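Local structure of beta-galactosidase BgaB (Bifidobacterium adolescentis, 5VYM) at residues Trp38-Ala41 / Phe42-Ala45. The protein hydrolyses terminal beta-galactose from galactooligosaccharides, most actively those containing Gal(beta1-4)Gal, as a family 42 glycosyl hydrolase, this chain being the enzyme's trimerisation domain. Sequence-based numbering, arbitrary orientation.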
ATOM      1  N   TRP B  38     -16.473 -20.587  -0.775  1.00 41.71           N
ATOM      2  CA  TRP B  38     -16.134 -19.839   0.431  1.00 35.98           C
ATOM      3  C   TRP B  38     -17.348 -19.652   1.333  1.00 41.71           C
ATOM      4  O   TRP B  38     -17.205 -19.634   2.561  1.00 37.12           O
ATOM      5  CB  TRP B  38     -15.530 -18.484   0.062  1.00 33.26           C
ATOM      6  CG  TRP B  38     -14.071 -18.548  -0.282  1.00 39.84           C
ATOM      7  CD1 TRP B  38     -13.526 -18.757  -1.515  1.00 35.37           C
ATOM      8  CD2 TRP B  38     -12.970 -18.396   0.623  1.00 36.95           C
ATOM      9  NE1 TRP B  38     -12.154 -18.745  -1.436  1.00 37.68           N
ATOM     10  CE2 TRP B  38     -11.788 -18.526  -0.133  1.00 38.71           C
ATOM     11  CE3 TRP B  38     -12.870 -18.165   1.999  1.00 41.18           C
ATOM     12  CZ2 TRP B  38     -10.520 -18.432   0.440  1.00 42.33           C
ATOM     13  CZ3 TRP B  38     -11.610 -18.071   2.565  1.00 43.98           C
ATOM     14  CH2 TRP B  38     -10.453 -18.204   1.788  1.00 41.59           C
ATOM     15  N   TYR B  39     -18.541 -19.512   0.751  1.00 41.76           N
ATOM     16  CA  TYR B  39     -19.744 -19.369   1.565  1.00 39.74           C
ATOM     17  C   TYR B  39     -20.001 -20.631   2.379  1.00 39.70           C
ATOM     18  O   TYR B  39     -20.253 -20.566   3.588  1.00 40.16           O
ATOM     19  CB  TYR B  39     -20.950 -19.041   0.684  1.00 36.57           C
ATOM     20  CG  TYR B  39     -22.246 -18.950   1.459  1.00 35.50           C
ATOM     21  CD1 TYR B  39     -23.050 -20.070   1.642  1.00 33.37           C
ATOM     22  CD2 TYR B  39     -22.662 -17.749   2.018  1.00 36.10           C
ATOM     23  CE1 TYR B  39     -24.229 -19.996   2.356  1.00 36.02           C
ATOM     24  CE2 TYR B  39     -23.842 -17.665   2.735  1.00 35.00           C
ATOM     25  CZ  TYR B  39     -24.621 -18.792   2.900  1.00 40.92           C
ATOM     26  OH  TYR B  39     -25.797 -18.717   3.610  1.00 44.31           O
ATOM     27  N   ARG B  40     -19.948 -21.794   1.728  1.00 37.68           N
ATOM     28  CA  ARG B  40     -20.174 -23.046   2.440  1.00 43.17           C
ATOM     29  C   ARG B  40     -19.061 -23.323   3.442  1.00 43.84           C
ATOM     30  O   ARG B  40     -19.313 -23.915   4.499  1.00 40.44           O
ATOM     31  CB  ARG B  40     -20.308 -24.200   1.446  1.00 42.89           C
ATOM     32  CG  ARG B  40     -20.728 -25.513   2.082  1.00 57.93           C
ATOM     33  CD  ARG B  40     -21.521 -26.370   1.109  1.00 76.66           C
ATOM     34  NE  ARG B  40     -22.714 -25.681   0.623  1.00 93.26           N
ATOM     35  CZ  ARG B  40     -23.857 -25.598   1.296  1.00101.18           C
ATOM     36  NH1 ARG B  40     -23.968 -26.159   2.494  1.00110.25           N
ATOM     37  NH2 ARG B  40     -24.891 -24.952   0.775  1.00 92.89           N
ATOM     38  N   ALA B  41     -17.833 -22.899   3.138  1.00 48.57           N
ATOM     39  CA  ALA B  41     -16.735 -23.084   4.082  1.00 43.43           C
ATOM     40  C   ALA B  41     -16.968 -22.283   5.356  1.00 46.56           C
ATOM     41  O   ALA B  41     -16.796 -22.796   6.470  1.00 56.68           O
ATOM     42  CB  ALA B  41     -15.408 -22.692   3.433  1.00 43.79           C
ATOM     43  N   PHE B  42     -17.365 -21.016   5.213  1.00 48.53           N
ATOM     44  CA  PHE B  42     -17.671 -20.207   6.389  1.00 49.66           C
ATOM     45  C   PHE B  42     -18.897 -20.737   7.118  1.00 50.30           C
ATOM     46  O   PHE B  42     -18.967 -20.678   8.351  1.00 51.42           O
ATOM     47  CB  PHE B  42     -17.875 -18.746   5.988  1.00 36.91           C
ATOM     48  CG  PHE B  42     -16.613 -17.927   6.021  1.00 46.38           C
ATOM     49  CD1 PHE B  42     -16.145 -17.404   7.217  1.00 40.24           C
ATOM     50  CD2 PHE B  42     -15.900 -17.673   4.860  1.00 36.72           C
ATOM     51  CE1 PHE B  42     -14.987 -16.651   7.254  1.00 36.99           C
ATOM     52  CE2 PHE B  42     -14.743 -16.921   4.891  1.00 36.68           C
ATOM     53  CZ  PHE B  42     -14.285 -16.410   6.089  1.00 40.97           C
ATOM     54  N   LEU B  43     -19.870 -21.264   6.374  1.00 48.85           N
ATOM     55  CA  LEU B  43     -21.053 -21.842   7.002  1.00 45.60           C
ATOM     56  C   LEU B  43     -20.696 -23.106   7.776  1.00 49.86           C
ATOM     57  O   LEU B  43     -21.131 -23.289   8.919  1.00 62.20           O
ATOM     58  CB  LEU B  43     -22.114 -22.135   5.941  1.00 47.73           C
ATOM     59  CG  LEU B  43     -23.477 -22.607   6.443  1.00 45.29           C
ATOM     60  CD1 LEU B  43     -24.148 -21.515   7.260  1.00 46.53           C
ATOM     61  CD2 LEU B  43     -24.355 -23.026   5.277  1.00 44.27           C
ATOM     62  N   ASP B  44     -19.895 -23.989   7.172  1.00 45.85           N
ATOM     63  CA  ASP B  44     -19.521 -25.236   7.830  1.00 50.26           C
ATOM     64  C   ASP B  44     -18.628 -25.014   9.043  1.00 52.67           C
ATOM     65  O   ASP B  44     -18.558 -25.890   9.912  1.00 55.40           O
ATOM     66  CB  ASP B  44     -18.820 -26.170   6.841  1.00 47.00           C
ATOM     67  CG  ASP B  44     -19.760 -26.713   5.779  1.00 59.76           C
ATOM     68  OD1 ASP B  44     -20.947 -26.323   5.773  1.00 65.78           O
ATOM     69  OD2 ASP B  44     -19.311 -27.533   4.950  1.00 59.11           O
ATOM     70  N   ALA B  45     -17.946 -23.874   9.125  1.00 44.63           N
ATOM     71  CA  ALA B  45     -17.071 -23.572  10.248  1.00 42.13           C
ATOM     72  C   ALA B  45     -17.794 -22.866  11.388  1.00 44.71           C
ATOM     73  O   ALA B  45     -17.144 -22.448  12.352  1.00 56.99           O
ATOM     74  CB  ALA B  45     -15.885 -22.724   9.780  1.00 33.51           C
TER
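Trp38 and Phe42, one turn apart near the C-terminal end of helix 31-44, meet through their rings: Phe42 CE2 comes up to the edge of the indole, 3.7 Å from Trp38 CE3 and near the indole plane. Trp38 O in turn lies in the plane of the phenyl ring, at its edge, 3.3 Å from Phe42 CD2. Both side chains continue inward onto Val65 of the parallel sheet, while Leu217 and Val221 of the second subunit pack on Trp38 and Phe42 respectively. Replacing Phe42 by an alanine is likely to leave the CE3 edge of Trp38 without its neighbour and to open a gap between the helix, Val65 and Val221 of the second subunit. Leu43 CD2 lies 4.2 Å from Tyr39 CE1, a loose apolar touch.

The backbone evidence is a run of i to i+4 hydrogen bonds. Phe42 N to Trp38 O (3.0 Å, 166° at the hydrogen) is nearly straight, whereas Ala45 N to Ala41 O is weak at 132°, consistent with Ala45 being where helical geometry ends.

On the polar side, Arg40 NH1 stays 4.5 Å from Asp44 OD1, too far for a salt bridge, with the guanidinium and carboxylate planes 63° apart; the carboxylate instead lies against Arg40 CG. The chemistry thus implies an amphipathic helix end, bound to sheet and partner subunit by aromatic packing, with at most a diffuse electrostatic attraction between its exposed charges.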